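Local coordinates for protein transcriptional regulator, LYSR family (PDB 4AB5) that probably senses a small-molecule effector through this regulatory domain and thereby controls transcription of methionine-biosynthesis genes as a MetR-like DNA-binding regulator, at residues B[74-82]-B[205-216]; B[100-108]-B[120-130]. All blocks are in the same frame, centred on the assembly; numbering follows the deposited sequence.

Contact 1 of 2, residues B[74-82]-B[205-216]; sequences FQPLFAYEM and IRERGFADLPGL
Phe78 and Leu216 meet where the last helix of the periplasmic-binding-protein-like regulatory domain packs on the long strand 72-86. The 205-212 part of helix 196-212 runs nearly parallel to 74-82 (13°), and the loop after it turns back so that Leu216 comes up against the strand.

The tight part centres on the Phe78 ring. Leu216 CD1 sits over one face in a CH-pi contact, 3.9 Å from the ring centroid, while Leu77 CB lies above the opposite face, displaced toward the ring's rim. Ile205 CG2 comes to 3.7 Å from Phe78 CE2. Phe78 in turn points its edge at the face of Phe210, with the planes at 89°. Its CG stands between the backbone N and the carbonyl carbon, which aims the ring at the helix, into Ile205 and Leu216. Leu77 and Phe78 form a classic beta bulge opposite Leu184, and Trp22 from helix 20-33 packs edge-to-face with Phe78.

Both ends are looser and polar. At the Glu81 end, beside the 214-215 turn, a water donates to Pro214 O and, weakly, to Glu81 OE1. Toward Gln75, Arg206 CG and CD pass Leu77 O, and the bend at chi3 then turns the guanidinium toward the strand. Its NH2 makes a weak bond to Gln75 OE1, and Arg206 NH1 donates to Pro76 O at 2.9 Å, with the acceptor tilted 27° out of the guanidinium plane.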
loop_
_atom_site.group_PDB
_atom_site.type_symbol
_atom_site.label_atom_id
_atom_site.label_comp_id
_atom_site.label_asym_id
_atom_site.label_seq_id
_atom_site.Cartn_x
_atom_site.Cartn_y
_atom_site.Cartn_z
ATOM N N PHE B 74 18.065 8.618 19.975
ATOM C CA PHE B 74 17.036 9.168 19.101
ATOM C C PHE B 74 17.532 10.338 18.312
ATOM O O PHE B 74 18.305 11.161 18.816
ATOM C CB PHE B 74 15.790 9.579 19.900
ATOM C CG PHE B 74 15.087 8.407 20.519
ATOM C CD1 PHE B 74 14.186 7.644 19.776
ATOM C CD2 PHE B 74 15.330 8.051 21.840
ATOM C CE1 PHE B 74 13.543 6.543 20.348
ATOM C CE2 PHE B 74 14.678 6.962 22.419
ATOM C CZ PHE B 74 13.787 6.214 21.675
ATOM N N GLN B 75 17.051 10.422 17.071
ATOM C CA GLN B 75 17.383 11.482 16.143
ATOM C C GLN B 75 16.071 12.040 15.596
ATOM O O GLN B 75 15.298 11.278 14.997
ATOM C CB GLN B 75 18.268 10.936 15.015
ATOM C CG GLN B 75 19.031 12.014 14.259
ATOM C CD GLN B 75 20.135 11.478 13.376
ATOM O OE1 GLN B 75 20.774 12.234 12.651
ATOM N NE2 GLN B 75 20.229 10.161 13.206
ATOM N N PRO B 76 15.762 13.339 15.821
ATOM C CA PRO B 76 14.509 13.888 15.274
ATOM C C PRO B 76 14.496 13.918 13.748
ATOM O O PRO B 76 15.517 14.214 13.118
ATOM C CB PRO B 76 14.455 15.301 15.850
ATOM C CG PRO B 76 15.866 15.650 16.160
ATOM C CD PRO B 76 16.542 14.372 16.533
ATOM N N LEU B 77 13.358 13.570 13.156
ATOM C CA LEU B 77 13.203 13.632 11.711
ATOM C C LEU B 77 12.378 14.876 11.398
ATOM O O LEU B 77 12.943 15.892 10.978
ATOM C CB LEU B 77 12.567 12.349 11.130
ATOM C CG LEU B 77 13.387 11.056 11.251
ATOM C CD1 LEU B 77 12.568 9.851 10.828
ATOM C CD2 LEU B 77 14.725 11.144 10.485
ATOM N N PHE B 78 11.062 14.824 11.685
ATOM C CA PHE B 78 10.116 15.917 11.447
ATOM C C PHE B 78 8.770 15.685 12.116
ATOM O O PHE B 78 8.395 14.540 12.390
ATOM C CB PHE B 78 9.892 16.141 9.930
ATOM C CG PHE B 78 9.862 14.892 9.070
ATOM C CD1 PHE B 78 8.773 14.023 9.106
ATOM C CD2 PHE B 78 10.921 14.590 8.217
ATOM C CE1 PHE B 78 8.749 12.871 8.314
ATOM C CE2 PHE B 78 10.894 13.442 7.420
ATOM C CZ PHE B 78 9.812 12.586 7.479
ATOM N N ALA B 79 8.022 16.787 12.328
ATOM C CA ALA B 79 6.662 16.789 12.875
ATOM C C ALA B 79 5.686 17.257 11.778
ATOM O O ALA B 79 6.088 17.973 10.853
ATOM C CB ALA B 79 6.574 17.708 14.087
ATOM N N TYR B 80 4.419 16.832 11.870
ATOM C CA TYR B 80 3.355 17.204 10.929
ATOM C C TYR B 80 1.981 17.070 11.566
ATOM O O TYR B 80 1.824 16.324 12.538
ATOM C CB TYR B 80 3.426 16.417 9.594
ATOM C CG TYR B 80 3.498 14.909 9.736
ATOM C CD1 TYR B 80 2.358 14.156 9.988
ATOM C CD2 TYR B 80 4.704 14.229 9.573
ATOM C CE1 TYR B 80 2.419 12.771 10.125
ATOM C CE2 TYR B 80 4.770 12.838 9.669
ATOM C CZ TYR B 80 3.625 12.112 9.953
ATOM O OH TYR B 80 3.665 10.741 10.067
ATOM N N GLU B 81 0.977 17.773 10.997
ATOM C CA GLU B 81 -0.398 17.737 11.476
ATOM C C GLU B 81 -1.210 16.581 10.922
ATOM O O GLU B 81 -1.142 16.269 9.726
ATOM C CB GLU B 81 -1.133 19.094 11.327
ATOM C CG GLU B 81 -1.283 19.649 9.912
ATOM C CD GLU B 81 -0.122 20.446 9.334
ATOM O OE1 GLU B 81 0.954 19.850 9.095
ATOM O OE2 GLU B 81 -0.331 21.640 9.017
HETATM N N MSE B 82 -1.944 15.923 11.827
HETATM C CA MSE B 82 -2.873 14.838 11.546
HETATM C C MSE B 82 -4.204 15.528 11.302
HETATM O O MSE B 82 -4.724 16.221 12.185
HETATM C CB MSE B 82 -2.984 13.861 12.729
HETATM C CG MSE B 82 -1.738 13.023 12.947
HETATM SE SE MSE B 82 -1.423 11.707 11.543
HETATM C CE MSE B 82 -3.002 10.544 11.844
ATOM N N ILE B 205 16.415 11.301 4.756
ATOM C CA ILE B 205 14.985 11.314 5.120
ATOM C C ILE B 205 14.515 12.771 5.345
ATOM O O ILE B 205 13.458 13.153 4.834
ATOM C CB ILE B 205 14.713 10.422 6.373
ATOM C CG1 ILE B 205 14.833 8.904 6.066
ATOM C CG2 ILE B 205 13.369 10.754 7.033
ATOM C CD1 ILE B 205 14.916 7.978 7.391
ATOM N N ARG B 206 15.316 13.575 6.093
ATOM C CA ARG B 206 15.010 14.973 6.408
ATOM C C ARG B 206 15.037 15.893 5.189
ATOM O O ARG B 206 14.069 16.622 4.975
ATOM C CB ARG B 206 15.899 15.514 7.538
ATOM C CG ARG B 206 15.523 14.996 8.919
ATOM C CD ARG B 206 16.262 15.733 10.034
ATOM N NE ARG B 206 17.710 15.537 9.966
ATOM C CZ ARG B 206 18.376 14.575 10.596
ATOM N NH1 ARG B 206 17.737 13.725 11.394
ATOM N NH2 ARG B 206 19.692 14.463 10.444
ATOM N N GLU B 207 16.115 15.847 4.377
ATOM C CA GLU B 207 16.236 16.669 3.162
ATOM C C GLU B 207 15.117 16.365 2.192
ATOM O O GLU B 207 14.556 17.293 1.618
ATOM C CB GLU B 207 17.591 16.470 2.457
ATOM C CG GLU B 207 18.773 17.100 3.177
ATOM C CD GLU B 207 20.153 16.780 2.623
ATOM O OE1 GLU B 207 20.332 15.706 1.997
ATOM O OE2 GLU B 207 21.073 17.596 2.861
ATOM N N ARG B 208 14.788 15.067 2.024
ATOM C CA ARG B 208 13.735 14.600 1.122
ATOM C C ARG B 208 12.355 15.006 1.591
ATOM O O ARG B 208 11.561 15.481 0.783
ATOM C CB ARG B 208 13.802 13.080 0.899
ATOM C CG ARG B 208 14.860 12.644 -0.089
ATOM C CD ARG B 208 14.620 11.217 -0.556
ATOM N NE ARG B 208 15.065 11.037 -1.938
ATOM C CZ ARG B 208 14.284 11.167 -3.006
ATOM N NH1 ARG B 208 13.001 11.465 -2.865
ATOM N NH2 ARG B 208 14.781 10.995 -4.224
ATOM N N GLY B 209 12.084 14.807 2.877
ATOM C CA GLY B 209 10.798 15.136 3.480
ATOM C C GLY B 209 10.499 16.617 3.410
ATOM O O GLY B 209 9.448 17.014 2.901
ATOM N N PHE B 210 11.443 17.447 3.879
ATOM C CA PHE B 210 11.283 18.901 3.890
ATOM C C PHE B 210 11.131 19.554 2.522
ATOM O O PHE B 210 10.597 20.665 2.428
ATOM C CB PHE B 210 12.373 19.565 4.741
ATOM C CG PHE B 210 12.117 19.433 6.226
ATOM C CD1 PHE B 210 11.065 20.122 6.834
ATOM C CD2 PHE B 210 12.928 18.635 7.020
ATOM C CE1 PHE B 210 10.832 20.008 8.203
ATOM C CE2 PHE B 210 12.690 18.517 8.390
ATOM C CZ PHE B 210 11.641 19.203 8.972
ATOM N N ALA B 211 11.572 18.852 1.465
ATOM C CA ALA B 211 11.505 19.325 0.088
ATOM C C ALA B 211 10.294 18.771 -0.664
ATOM O O ALA B 211 9.863 19.380 -1.644
ATOM C CB ALA B 211 12.784 18.959 -0.642
ATOM N N ASP B 212 9.740 17.635 -0.205
ATOM C CA ASP B 212 8.631 16.959 -0.883
ATOM C C ASP B 212 7.302 16.974 -0.169
ATOM O O ASP B 212 6.264 16.873 -0.832
ATOM C CB ASP B 212 9.022 15.522 -1.263
ATOM C CG ASP B 212 10.193 15.460 -2.214
ATOM O OD1 ASP B 212 10.308 16.362 -3.075
ATOM O OD2 ASP B 212 11.002 14.521 -2.093
ATOM N N LEU B 213 7.312 17.084 1.168
ATOM C CA LEU B 213 6.077 17.054 1.958
ATOM C C LEU B 213 5.681 18.415 2.536
ATOM O O LEU B 213 6.446 18.982 3.319
ATOM C CB LEU B 213 6.173 16.009 3.083
ATOM C CG LEU B 213 6.756 14.636 2.744
ATOM C CD1 LEU B 213 6.878 13.790 3.990
ATOM C CD2 LEU B 213 5.950 13.929 1.648
ATOM N N PRO B 214 4.486 18.954 2.194
ATOM C CA PRO B 214 4.092 20.247 2.768
ATOM C C PRO B 214 3.621 20.103 4.210
ATOM O O PRO B 214 3.113 19.046 4.587
ATOM C CB PRO B 214 2.959 20.709 1.844
ATOM C CG PRO B 214 2.331 19.457 1.365
ATOM C CD PRO B 214 3.447 18.435 1.276
ATOM N N GLY B 215 3.799 21.162 4.995
ATOM C CA GLY B 215 3.344 21.221 6.380
ATOM C C GLY B 215 4.223 20.548 7.415
ATOM O O GLY B 215 3.774 20.291 8.540
ATOM N N LEU B 216 5.475 20.270 7.054
ATOM C CA LEU B 216 6.422 19.669 7.983
ATOM C C LEU B 216 7.061 20.749 8.845
ATOM O O LEU B 216 7.241 21.882 8.397
ATOM C CB LEU B 216 7.505 18.891 7.235
ATOM C CG LEU B 216 7.250 17.440 6.847
ATOM C CD1 LEU B 216 8.494 16.823 6.370
ATOM C CD2 LEU B 216 6.569 16.630 7.876
HETATM O O HOH W 1 1.838 17.785 6.629
#

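Contact 2 of 2, residues B[100-108]-B[120-130]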
loop_
_atom_site.group_PDB
_atom_site.type_symbol
_atom_site.label_atom_id
_atom_site.label_comp_id
_atom_site.label_asym_id
_atom_site.label_seq_id
_atom_site.Cartn_x
_atom_site.Cartn_y
_atom_site.Cartn_z
ATOM N N ALA B 100 -13.183 15.549 20.202
ATOM C CA ALA B 100 -13.149 14.099 20.438
ATOM C C ALA B 100 -14.568 13.486 20.357
ATOM O O ALA B 100 -14.750 12.425 19.751
ATOM C CB ALA B 100 -12.527 13.810 21.795
ATOM N N GLU B 101 -15.572 14.207 20.903
ATOM C CA GLU B 101 -16.996 13.846 20.923
ATOM C C GLU B 101 -17.642 13.747 19.525
ATOM O O GLU B 101 -18.645 13.048 19.377
ATOM C CB GLU B 101 -17.787 14.832 21.803
ATOM C CG GLU B 101 -17.550 14.681 23.305
ATOM C CD GLU B 101 -16.253 15.212 23.896
ATOM O OE1 GLU B 101 -15.513 15.938 23.189
ATOM O OE2 GLU B 101 -15.977 14.896 25.077
ATOM N N ASP B 102 -17.072 14.432 18.504
ATOM C CA ASP B 102 -17.576 14.404 17.119
ATOM C C ASP B 102 -17.335 13.055 16.421
ATOM O O ASP B 102 -17.972 12.768 15.406
ATOM C CB ASP B 102 -17.017 15.574 16.286
ATOM C CG ASP B 102 -17.486 16.952 16.717
ATOM O OD1 ASP B 102 -18.674 17.093 17.083
ATOM O OD2 ASP B 102 -16.682 17.900 16.645
ATOM N N PHE B 103 -16.435 12.233 16.988
ATOM C CA PHE B 103 -16.069 10.903 16.516
ATOM C C PHE B 103 -17.013 9.809 17.053
ATOM O O PHE B 103 -17.048 8.727 16.472
ATOM C CB PHE B 103 -14.617 10.584 16.920
ATOM C CG PHE B 103 -13.561 11.460 16.283
ATOM C CD1 PHE B 103 -13.193 12.669 16.864
ATOM C CD2 PHE B 103 -12.927 11.071 15.103
ATOM C CE1 PHE B 103 -12.224 13.481 16.269
ATOM C CE2 PHE B 103 -11.961 11.885 14.509
ATOM C CZ PHE B 103 -11.614 13.081 15.096
ATOM N N ILE B 104 -17.774 10.088 18.144
ATOM C CA ILE B 104 -18.691 9.151 18.815
ATOM C C ILE B 104 -19.581 8.276 17.900
ATOM O O ILE B 104 -19.518 7.049 17.983
ATOM C CB ILE B 104 -19.437 9.773 20.042
ATOM C CG1 ILE B 104 -18.458 10.026 21.206
ATOM C CG2 ILE B 104 -20.623 8.890 20.514
ATOM C CD1 ILE B 104 -18.959 10.921 22.321
ATOM N N GLY B 105 -20.375 8.894 17.048
ATOM C CA GLY B 105 -21.265 8.147 16.162
ATOM C C GLY B 105 -20.643 7.517 14.928
ATOM O O GLY B 105 -21.024 6.414 14.532
ATOM N N GLU B 106 -19.685 8.235 14.318
ATOM C CA GLU B 106 -18.984 7.954 13.071
ATOM C C GLU B 106 -18.134 6.686 13.053
ATOM O O GLU B 106 -17.521 6.345 14.061
ATOM C CB GLU B 106 -18.108 9.167 12.702
ATOM C CG GLU B 106 -18.774 10.248 11.851
ATOM C CD GLU B 106 -19.911 11.060 12.427
ATOM O OE1 GLU B 106 -19.641 11.921 13.294
ATOM O OE2 GLU B 106 -21.047 10.938 11.911
ATOM N N THR B 107 -18.045 6.035 11.868
ATOM C CA THR B 107 -17.195 4.870 11.599
ATOM C C THR B 107 -15.796 5.437 11.323
ATOM O O THR B 107 -15.659 6.351 10.511
ATOM C CB THR B 107 -17.762 4.047 10.398
ATOM O OG1 THR B 107 -18.951 3.371 10.806
ATOM C CG2 THR B 107 -16.775 3.014 9.849
ATOM N N LEU B 108 -14.769 4.919 12.004
ATOM C CA LEU B 108 -13.396 5.373 11.826
ATOM C C LEU B 108 -12.615 4.406 10.924
ATOM O O LEU B 108 -12.550 3.209 11.207
ATOM C CB LEU B 108 -12.699 5.571 13.198
ATOM C CG LEU B 108 -11.303 6.257 13.206
ATOM C CD1 LEU B 108 -11.371 7.704 12.708
ATOM C CD2 LEU B 108 -10.691 6.215 14.583
ATOM N N LEU B 120 -4.461 9.429 16.719
ATOM C CA LEU B 120 -5.817 9.878 17.064
ATOM C C LEU B 120 -6.426 9.060 18.227
ATOM O O LEU B 120 -6.658 9.669 19.270
ATOM C CB LEU B 120 -6.752 9.981 15.836
ATOM C CG LEU B 120 -8.267 10.088 16.139
ATOM C CD1 LEU B 120 -8.653 11.477 16.578
ATOM C CD2 LEU B 120 -9.079 9.677 14.953
ATOM N N PRO B 121 -6.610 7.712 18.130
ATOM C CA PRO B 121 -7.140 6.964 19.285
ATOM C C PRO B 121 -6.322 7.110 20.566
ATOM O O PRO B 121 -6.893 7.421 21.610
ATOM C CB PRO B 121 -7.166 5.515 18.785
ATOM C CG PRO B 121 -7.294 5.641 17.286
ATOM C CD PRO B 121 -6.419 6.811 16.971
ATOM N N LYS B 122 -4.994 6.938 20.479
ATOM C CA LYS B 122 -4.070 7.018 21.613
ATOM C C LYS B 122 -4.065 8.376 22.353
ATOM O O LYS B 122 -4.184 8.398 23.584
ATOM C CB LYS B 122 -2.644 6.598 21.179
ATOM C CG LYS B 122 -1.548 6.800 22.227
ATOM C CD LYS B 122 -0.292 5.988 21.940
ATOM C CE LYS B 122 0.716 6.730 21.103
ATOM N NZ LYS B 122 1.983 5.960 20.940
ATOM N N LYS B 123 -3.896 9.482 21.607
ATOM C CA LYS B 123 -3.777 10.831 22.165
ATOM C C LYS B 123 -5.085 11.564 22.429
ATOM O O LYS B 123 -5.061 12.581 23.123
ATOM C CB LYS B 123 -2.899 11.709 21.249
ATOM C CG LYS B 123 -1.440 11.277 21.142
ATOM C CD LYS B 123 -0.788 11.874 19.910
ATOM C CE LYS B 123 0.670 12.173 20.149
ATOM N NZ LYS B 123 1.382 12.493 18.887
ATOM N N ILE B 124 -6.207 11.118 21.835
ATOM C CA ILE B 124 -7.474 11.855 21.919
ATOM C C ILE B 124 -8.696 11.045 22.378
ATOM O O ILE B 124 -9.403 11.472 23.291
ATOM C CB ILE B 124 -7.731 12.599 20.557
ATOM C CG1 ILE B 124 -6.457 13.365 20.043
ATOM C CG2 ILE B 124 -9.023 13.449 20.553
ATOM C CD1 ILE B 124 -6.564 14.870 19.647
ATOM N N LEU B 125 -8.965 9.924 21.706
ATOM C CA LEU B 125 -10.135 9.065 21.889
ATOM C C LEU B 125 -10.069 8.192 23.149
ATOM O O LEU B 125 -10.931 8.341 24.017
ATOM C CB LEU B 125 -10.333 8.206 20.617
ATOM C CG LEU B 125 -11.149 8.755 19.423
ATOM C CD1 LEU B 125 -10.997 10.254 19.217
ATOM C CD2 LEU B 125 -10.790 8.030 18.161
ATOM N N ILE B 126 -9.062 7.282 23.246
ATOM C CA ILE B 126 -8.860 6.377 24.390
ATOM C C ILE B 126 -8.911 7.149 25.729
ATOM O O ILE B 126 -9.734 6.754 26.564
ATOM C CB ILE B 126 -7.604 5.458 24.250
ATOM C CG1 ILE B 126 -7.704 4.507 23.036
ATOM C CG2 ILE B 126 -7.270 4.698 25.555
ATOM C CD1 ILE B 126 -6.410 4.076 22.605
ATOM N N PRO B 127 -8.162 8.282 25.931
ATOM C CA PRO B 127 -8.254 9.003 27.216
ATOM C C PRO B 127 -9.619 9.582 27.554
ATOM O O PRO B 127 -9.899 9.809 28.730
ATOM C CB PRO B 127 -7.191 10.103 27.099
ATOM C CG PRO B 127 -6.903 10.237 25.681
ATOM C CD PRO B 127 -7.129 8.898 25.065
ATOM N N LYS B 128 -10.466 9.817 26.538
ATOM C CA LYS B 128 -11.806 10.346 26.755
ATOM C C LYS B 128 -12.834 9.217 26.815
ATOM O O LYS B 128 -14.015 9.482 27.047
ATOM C CB LYS B 128 -12.164 11.385 25.682
ATOM C CG LYS B 128 -11.579 12.757 25.957
ATOM C CD LYS B 128 -12.531 13.856 25.550
ATOM C CE LYS B 128 -12.125 15.175 26.152
ATOM N NZ LYS B 128 -13.162 16.215 25.936
ATOM N N ASN B 129 -12.373 7.955 26.656
ATOM C CA ASN B 129 -13.188 6.733 26.656
ATOM C C ASN B 129 -14.122 6.657 25.420
ATOM O O ASN B 129 -15.271 6.188 25.501
ATOM C CB ASN B 129 -13.925 6.537 28.000
ATOM C CG ASN B 129 -14.465 5.151 28.240
ATOM O OD1 ASN B 129 -13.770 4.136 28.091
ATOM N ND2 ASN B 129 -15.724 5.088 28.650
ATOM N N ILE B 130 -13.599 7.113 24.262
ATOM C CA ILE B 130 -14.302 7.077 22.986
ATOM C C ILE B 130 -13.675 5.977 22.116
ATOM O O ILE B 130 -12.488 6.025 21.815
ATOM C CB ILE B 130 -14.325 8.477 22.301
ATOM C CG1 ILE B 130 -15.181 9.476 23.122
ATOM C CG2 ILE B 130 -14.808 8.382 20.839
ATOM C CD1 ILE B 130 -14.792 10.931 23.026
HETATM O O HOH W 2 -14.084 17.905 24.036
#
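Phe103 takes two leucines of the 120-130 segment over its ring. Leu120 CD1 stands 4.1 Å from the ring centroid, 28° off the normal, in a CH-pi contact, and Leu125 CD1 lies over the ring nearer CG and CD1. Leu120 comes at the ring from the opposite direction, whereas Leu125 crosses Phe103 at about a right angle. Both leucines also meet Leu108 tip to tip: Leu120 CD2 touches both Phe103 CE2 and, at 3.8 Å, Leu108 CD1, and Leu125 CD2 meets Leu108 CD2.

Next to this cluster, Ala100 CB fits between Ile124 CG2 at 3.7 Å and the aliphatic part of Lys128. Ile130 closes the same side, with CD1 against Ala100 O and CG1 at 3.8 Å from Ile104 CG1. In Ile130, CG1 is anti to the carbonyl carbon (chi1 -67°), and the extended chi2 (151°) completes the reach of CD1 to Ala100.

At the solvent side, Lys128 NZ makes a salt bridge to Glu101 OE2 at 3.2 Å, which receives it through its syn lone pair, and a water joins NZ to Glu101 OE1.

The end of the helix positions Lys128 and Ile130. A pi-type turn at 121-125 leads into a Schellman motif with Asn129, at positive phi, as its C-prime residue. Leu125 O accepts from Lys128 N and Ile130 N, which arrive from opposite faces of its plane, and the turn brings Ile130 back onto the 100-105 turns. Further out, strand 171-189 backs Leu120 and Ile124, and Leu108 opens strand 108-110, which pairs with 134-136.

Methyl and ring contacts therefore carry the buried part of the interface, while its one salt bridge, with a water alongside joining NZ to the other carboxylate oxygen, lies toward solvent.

Both contacts pack a helix and the turn that follows it against another element, but in different parts of the domain. The centre of contact 1 is about 10 Å from the centre of the chain, and it sets the last helix on a long strand; that of contact 2 is about 19 Å out, where a helix end joins a loop. Contact 2 nevertheless has the larger share of buried residues. They use separate segments, yet strand 171-189 touches both. Their centres are 26 Å apart, and contact 2 is nested inside the loop closed by contact 1. Polar chemistry differs too: an arginine donating to a backbone carbonyl in contact 1, a lysine-carboxylate pair in contact 2.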